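Local coordinates for cupin 2 conserved barrel domain protein (Leptotrichia buccalis, PDB 3RNS) that is of unknown function but has a conserved cupin beta-barrel domain, the fold of a large superfamily of functionally diverse proteins, at residues Ser127-Leu131 and Ala132-Glu136; Ile70-Asn74 and Asn75-Ile79. All coordinates share one frame; numbering follows the deposited sequence. Where two conformers were deposited one is given.

Contact 1 (Ser127-Leu131 and Ala132-Glu136)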
loop_
_atom_site.group_PDB
_atom_site.type_symbol
_atom_site.label_atom_id
_atom_site.label_comp_id
_atom_site.label_asym_id
_atom_site.label_seq_id
_atom_site.Cartn_x
_atom_site.Cartn_y
_atom_site.Cartn_z
ATOM N N SER A 127 -8.810 -10.178 -11.060
ATOM C CA SER A 127 -9.894 -9.512 -10.325
ATOM C C SER A 127 -9.505 -8.724 -9.032
ATOM O O SER A 127 -8.759 -9.222 -8.186
ATOM C CB SER A 127 -10.958 -10.535 -9.976
ATOM O OG SER A 127 -12.078 -9.857 -9.457
ATOM N N ALA A 128 -10.017 -7.495 -8.887
ATOM C CA ALA A 128 -9.779 -6.676 -7.687
ATOM C C ALA A 128 -10.564 -7.259 -6.511
ATOM O O ALA A 128 -11.672 -7.747 -6.687
ATOM C CB ALA A 128 -10.196 -5.253 -7.921
ATOM N N PHE A 129 -9.988 -7.216 -5.316
ATOM C CA PHE A 129 -10.661 -7.692 -4.125
ATOM C C PHE A 129 -10.385 -6.795 -2.910
ATOM O O PHE A 129 -9.331 -6.144 -2.834
ATOM C CB PHE A 129 -10.227 -9.139 -3.826
ATOM C CG PHE A 129 -8.749 -9.307 -3.711
ATOM C CD1 PHE A 129 -7.975 -9.503 -4.842
ATOM C CD2 PHE A 129 -8.132 -9.254 -2.486
ATOM C CE1 PHE A 129 -6.604 -9.620 -4.754
ATOM C CE2 PHE A 129 -6.775 -9.391 -2.377
ATOM C CZ PHE A 129 -6.002 -9.585 -3.518
ATOM N N ASN A 130 -11.306 -6.802 -1.948
ATOM C CA ASN A 130 -11.138 -6.034 -0.721
ATOM C C ASN A 130 -10.048 -6.666 0.114
ATOM O O ASN A 130 -10.101 -7.847 0.462
ATOM C CB ASN A 130 -12.470 -5.907 0.050
ATOM C CG ASN A 130 -12.341 -5.040 1.293
ATOM O OD1 ASN A 130 -11.883 -5.498 2.350
ATOM N ND2 ASN A 130 -12.690 -3.772 1.165
ATOM N N LEU A 131 -9.029 -5.868 0.444
ATOM C CA LEU A 131 -7.853 -6.374 1.104
ATOM C C LEU A 131 -8.105 -6.712 2.580
ATOM O O LEU A 131 -7.695 -7.770 3.036
ATOM C CB LEU A 131 -6.739 -5.340 0.979
ATOM C CG LEU A 131 -5.324 -5.786 1.130
ATOM C CD1 LEU A 131 -5.042 -6.968 0.252
ATOM C CD2 LEU A 131 -4.442 -4.606 0.785
ATOM N N ALA A 132 -8.786 -5.824 3.311
ATOM C CA ALA A 132 -9.041 -6.014 4.741
ATOM C C ALA A 132 -9.821 -7.319 5.001
ATOM O O ALA A 132 -9.586 -8.062 5.994
ATOM C CB ALA A 132 -9.802 -4.764 5.337
ATOM N N GLU A 133 -10.730 -7.617 4.091
ATOM C CA GLU A 133 -11.572 -8.792 4.272
ATOM C C GLU A 133 -10.839 -10.116 4.013
ATOM O O GLU A 133 -11.347 -11.166 4.304
ATOM C CB GLU A 133 -12.834 -8.679 3.434
ATOM C CG GLU A 133 -14.124 -8.579 4.280
ATOM C CD GLU A 133 -14.442 -7.174 4.856
ATOM O OE1 GLU A 133 -15.280 -7.133 5.794
ATOM O OE2 GLU A 133 -13.890 -6.131 4.378
ATOM N N VAL A 134 -9.619 -10.065 3.528
ATOM C CA VAL A 134 -8.886 -11.294 3.227
ATOM C C VAL A 134 -8.281 -11.960 4.475
ATOM O O VAL A 134 -7.987 -13.156 4.479
ATOM C CB VAL A 134 -7.836 -10.966 2.120
ATOM C CG1 VAL A 134 -6.457 -11.450 2.463
ATOM C CG2 VAL A 134 -8.325 -11.482 0.807
ATOM N N VAL A 135 -8.072 -11.177 5.522
ATOM C CA VAL A 135 -7.666 -11.721 6.801
ATOM C C VAL A 135 -8.722 -11.408 7.839
ATOM O O VAL A 135 -9.161 -10.269 7.982
ATOM C CB VAL A 135 -6.310 -11.131 7.339
ATOM C CG1 VAL A 135 -5.142 -11.933 6.809
ATOM C CG2 VAL A 135 -6.184 -9.582 7.088
ATOM N N GLU A 136 -9.028 -12.400 8.637
ATOM C CA GLU A 136 -9.943 -12.243 9.717
ATOM C C GLU A 136 -9.208 -11.898 11.018
ATOM O O GLU A 136 -8.075 -12.321 11.234
ATOM C CB GLU A 136 -10.675 -13.594 9.870
ATOM C CG GLU A 136 -11.992 -13.465 10.529
ATOM C CD GLU A 136 -12.860 -14.703 10.345
ATOM O OE1 GLU A 136 -12.398 -15.816 10.697
ATOM O OE2 GLU A 136 -13.999 -14.524 9.833
#

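Contact 2 (Ile70-Asn74 and Asn75-Ile79)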
loop_
_atom_site.group_PDB
_atom_site.type_symbol
_atom_site.label_atom_id
_atom_site.label_comp_id
_atom_site.label_asym_id
_atom_site.label_seq_id
_atom_site.Cartn_x
_atom_site.Cartn_y
_atom_site.Cartn_z
ATOM N N ILE A 70 -10.601 -0.563 -14.705
ATOM C CA ILE A 70 -9.335 -0.941 -15.298
ATOM C C ILE A 70 -9.669 -1.786 -16.496
ATOM O O ILE A 70 -10.487 -2.683 -16.389
ATOM C CB ILE A 70 -8.447 -1.772 -14.353
ATOM C CG1 ILE A 70 -8.621 -1.359 -12.877
ATOM C CG2 ILE A 70 -6.976 -1.624 -14.750
ATOM C CD1 ILE A 70 -7.782 -0.167 -12.442
ATOM N N PHE A 71 -9.082 -1.484 -17.642
ATOM C CA PHE A 71 -9.298 -2.294 -18.818
ATOM C C PHE A 71 -7.968 -2.898 -19.136
ATOM O O PHE A 71 -7.047 -2.180 -19.487
ATOM C CB PHE A 71 -9.787 -1.461 -19.986
ATOM C CG PHE A 71 -11.020 -0.653 -19.683
ATOM C CD1 PHE A 71 -12.284 -1.124 -20.022
ATOM C CD2 PHE A 71 -10.910 0.598 -19.064
ATOM C CE1 PHE A 71 -13.419 -0.359 -19.751
ATOM C CE2 PHE A 71 -12.028 1.363 -18.780
ATOM C CZ PHE A 71 -13.291 0.887 -19.122
ATOM N N ILE A 72 -7.858 -4.210 -18.952
ATOM C CA ILE A 72 -6.618 -4.942 -19.206
ATOM C C ILE A 72 -6.845 -5.710 -20.481
ATOM O O ILE A 72 -7.812 -6.481 -20.567
ATOM C CB ILE A 72 -6.274 -5.956 -18.075
ATOM C CG1 ILE A 72 -6.689 -5.418 -16.702
ATOM C CG2 ILE A 72 -4.790 -6.302 -18.107
ATOM C CD1 ILE A 72 -6.025 -6.111 -15.518
ATOM N N GLU A 73 -5.963 -5.503 -21.464
ATOM C CA GLU A 73 -6.129 -6.073 -22.794
ATOM C C GLU A 73 -7.630 -6.285 -23.047
ATOM O O GLU A 73 -8.079 -7.415 -23.300
ATOM C CB GLU A 73 -5.372 -7.422 -22.953
ATOM C CG GLU A 73 -3.831 -7.416 -22.731
ATOM C CD GLU A 73 -3.005 -6.870 -23.902
ATOM O OE1 GLU A 73 -3.172 -7.354 -25.053
ATOM O OE2 GLU A 73 -2.151 -5.989 -23.659
ATOM N N ASN A 74 -8.407 -5.201 -22.942
ATOM C CA ASN A 74 -9.851 -5.225 -23.270
ATOM C C ASN A 74 -10.700 -6.087 -22.326
ATOM O O ASN A 74 -11.443 -6.965 -22.780
ATOM C CB ASN A 74 -10.078 -5.693 -24.726
ATOM C CG ASN A 74 -10.117 -4.542 -25.727
ATOM O OD1 ASN A 74 -9.622 -3.436 -25.467
ATOM N ND2 ASN A 74 -10.707 -4.809 -26.896
ATOM N N ASN A 75 -10.587 -5.842 -21.024
ATOM C CA ASN A 75 -11.423 -6.524 -20.029
ATOM C C ASN A 75 -11.681 -5.618 -18.839
ATOM O O ASN A 75 -10.744 -5.293 -18.119
ATOM C CB ASN A 75 -10.751 -7.804 -19.531
ATOM C CG ASN A 75 -10.858 -8.938 -20.514
ATOM O OD1 ASN A 75 -11.958 -9.409 -20.828
ATOM N ND2 ASN A 75 -9.711 -9.389 -21.012
ATOM N N LYS A 76 -12.939 -5.239 -18.628
ATOM C CA LYS A 76 -13.303 -4.320 -17.566
ATOM C C LYS A 76 -13.295 -4.953 -16.169
ATOM O O LYS A 76 -14.084 -5.829 -15.871
ATOM C CB LYS A 76 -14.675 -3.694 -17.844
ATOM C CG LYS A 76 -14.900 -2.386 -17.081
ATOM C CD LYS A 76 -16.030 -1.510 -17.688
ATOM C CE LYS A 76 -17.394 -1.750 -17.003
ATOM N NZ LYS A 76 -18.342 -0.596 -17.165
ATOM N N LYS A 77 -12.383 -4.484 -15.324
ATOM C CA LYS A 77 -12.416 -4.764 -13.894
ATOM C C LYS A 77 -12.802 -3.462 -13.209
ATOM O O LYS A 77 -12.331 -2.382 -13.594
ATOM C CB LYS A 77 -11.052 -5.193 -13.348
ATOM C CG LYS A 77 -10.170 -6.038 -14.278
ATOM C CD LYS A 77 -10.576 -7.505 -14.337
ATOM C CE LYS A 77 -9.467 -8.339 -14.973
ATOM N NZ LYS A 77 -9.932 -9.707 -15.323
ATOM N N THR A 78 -13.638 -3.559 -12.190
ATOM C CA THR A 78 -14.010 -2.413 -11.378
ATOM C C THR A 78 -13.090 -2.374 -10.141
ATOM O O THR A 78 -12.723 -3.409 -9.609
ATOM C CB THR A 78 -15.501 -2.506 -10.992
ATOM O OG1 THR A 78 -16.292 -2.224 -12.161
ATOM C CG2 THR A 78 -15.853 -1.514 -9.906
ATOM N N ILE A 79 -12.687 -1.175 -9.730
ATOM C CA ILE A 79 -11.842 -1.010 -8.551
ATOM C C ILE A 79 -12.451 0.078 -7.687
ATOM O O ILE A 79 -12.928 1.088 -8.181
ATOM C CB ILE A 79 -10.311 -0.764 -8.894
ATOM C CG1 ILE A 79 -9.444 -0.933 -7.638
ATOM C CG2 ILE A 79 -10.045 0.634 -9.480
ATOM C CD1 ILE A 79 -7.883 -0.993 -7.909
#

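Contact 1 (Ser127-Leu131 and Ala132-Glu136)
With its first torsion near 180° (chi1 -177°), Asn130 carries its amide beside its own carbonyl carbon and forward to Glu133, while Phe129, its ring lodged between backbone N and carbonyl carbon (chi1 55°), leans toward Val134. The polar half of this short turn is a side-chain-to-backbone bond: Glu133 N donates to Asn130 OD1 over 3.0 Å, the donor lying in the plane of the amide carbonyl. Asn130 thus accepts the N-H three residues on, at the start of the single 3-10 turn 132-134. The backbone closes that turn through Val134 N and Leu131 O, 3.0 Å apart, with a weak bond from Val135 N to Ala132 O following it. In the fold, the segment connects two similar beta halves, consistent with a two-domain cupin: Phe129 and Leu131 bond by backbone to Phe84 and Gly82 at the edge of one sheet, and the chain then turns toward strand 142-150 of the next. On the apolar side, Val134 CG2 approaches the Phe129 ring obliquely, 4.0 Å from CD2. Carbonyls of the turn and of the next residue meet lysines of the second half: Lys219 NZ is hydrogen-bonded to Ala132 O and Val135 O, and Lys145 NZ to Val134 O.

Contact 2 (Ile70-Asn74 and Asn75-Ile79)
Ile70 and Lys77 face each other as a hydrogen-bonded antiparallel pair, and the two bonds between them are short and nearly straight: Ile70 N reaches Lys77 O at 2.7 Å, and Lys77 N returns to Ile70 O at 2.8 Å. Toward the turn, Ile72 N donates to Asn75 O at 3.2 Å, which leaves Glu73 and Asn74 as a two-residue connection. Both have positive phi, a left-handed pair that resembles a distorted type I' turn, the tight reversal common in two-residue beta hairpins. Two different packings line the faces of this hairpin. On one, Lys76 runs alongside Phe71 and points the same way, its CD 3.5 Å from the ring's CE1; its extended start (chi1 -159°) takes the methylenes past the ring, and a bend at chi3 (95°) then turns the end away. On the other, Ile70 CD1 meets Ile79 CG2 at 3.8 Å, and Lys77 crosses Ile72 at about a right angle, with CE 4.1 Å from CD1. A second shell holds these groups: Ile70 also packs on Leu85, Ile87 and Ile95, probably inside a cupin barrel, while Phe71 bonds by backbone to Ser94 of the adjoining strand 93-97, and Glu73 pairs with Asn92 by backbone, its OE2 accepting from Asn92 N. Lys76 thus divides its chemistry, its methylenes giving apolar contact to the aromatic ring and its NZ forming a salt bridge with Glu69, whose carboxylate probably helps to offset the charge beside that ring.

Followed from the N terminus, the chain meets contact 2 first, where residues 70-79 close the hairpin of strands 67-72 and 76-80, the latter an outermost strand of its four-stranded sheet. It then runs through strands 83-87, 93-97 and 101-108 and an unmodelled span, 111-126, before contact 1, where the short strand 129-130 runs into the 3-10 turn 132-134. The two loops stand in series, neither nesting nor crossing, with centres about 18 Å apart. They nevertheless touch, Ala128 CB packing 3.6 Å from Thr78 O. Contact 2 therefore shapes a sheet of the first half, whereas contact 1 takes the chain from that half's edge into the second, probably from one cupin barrel to another.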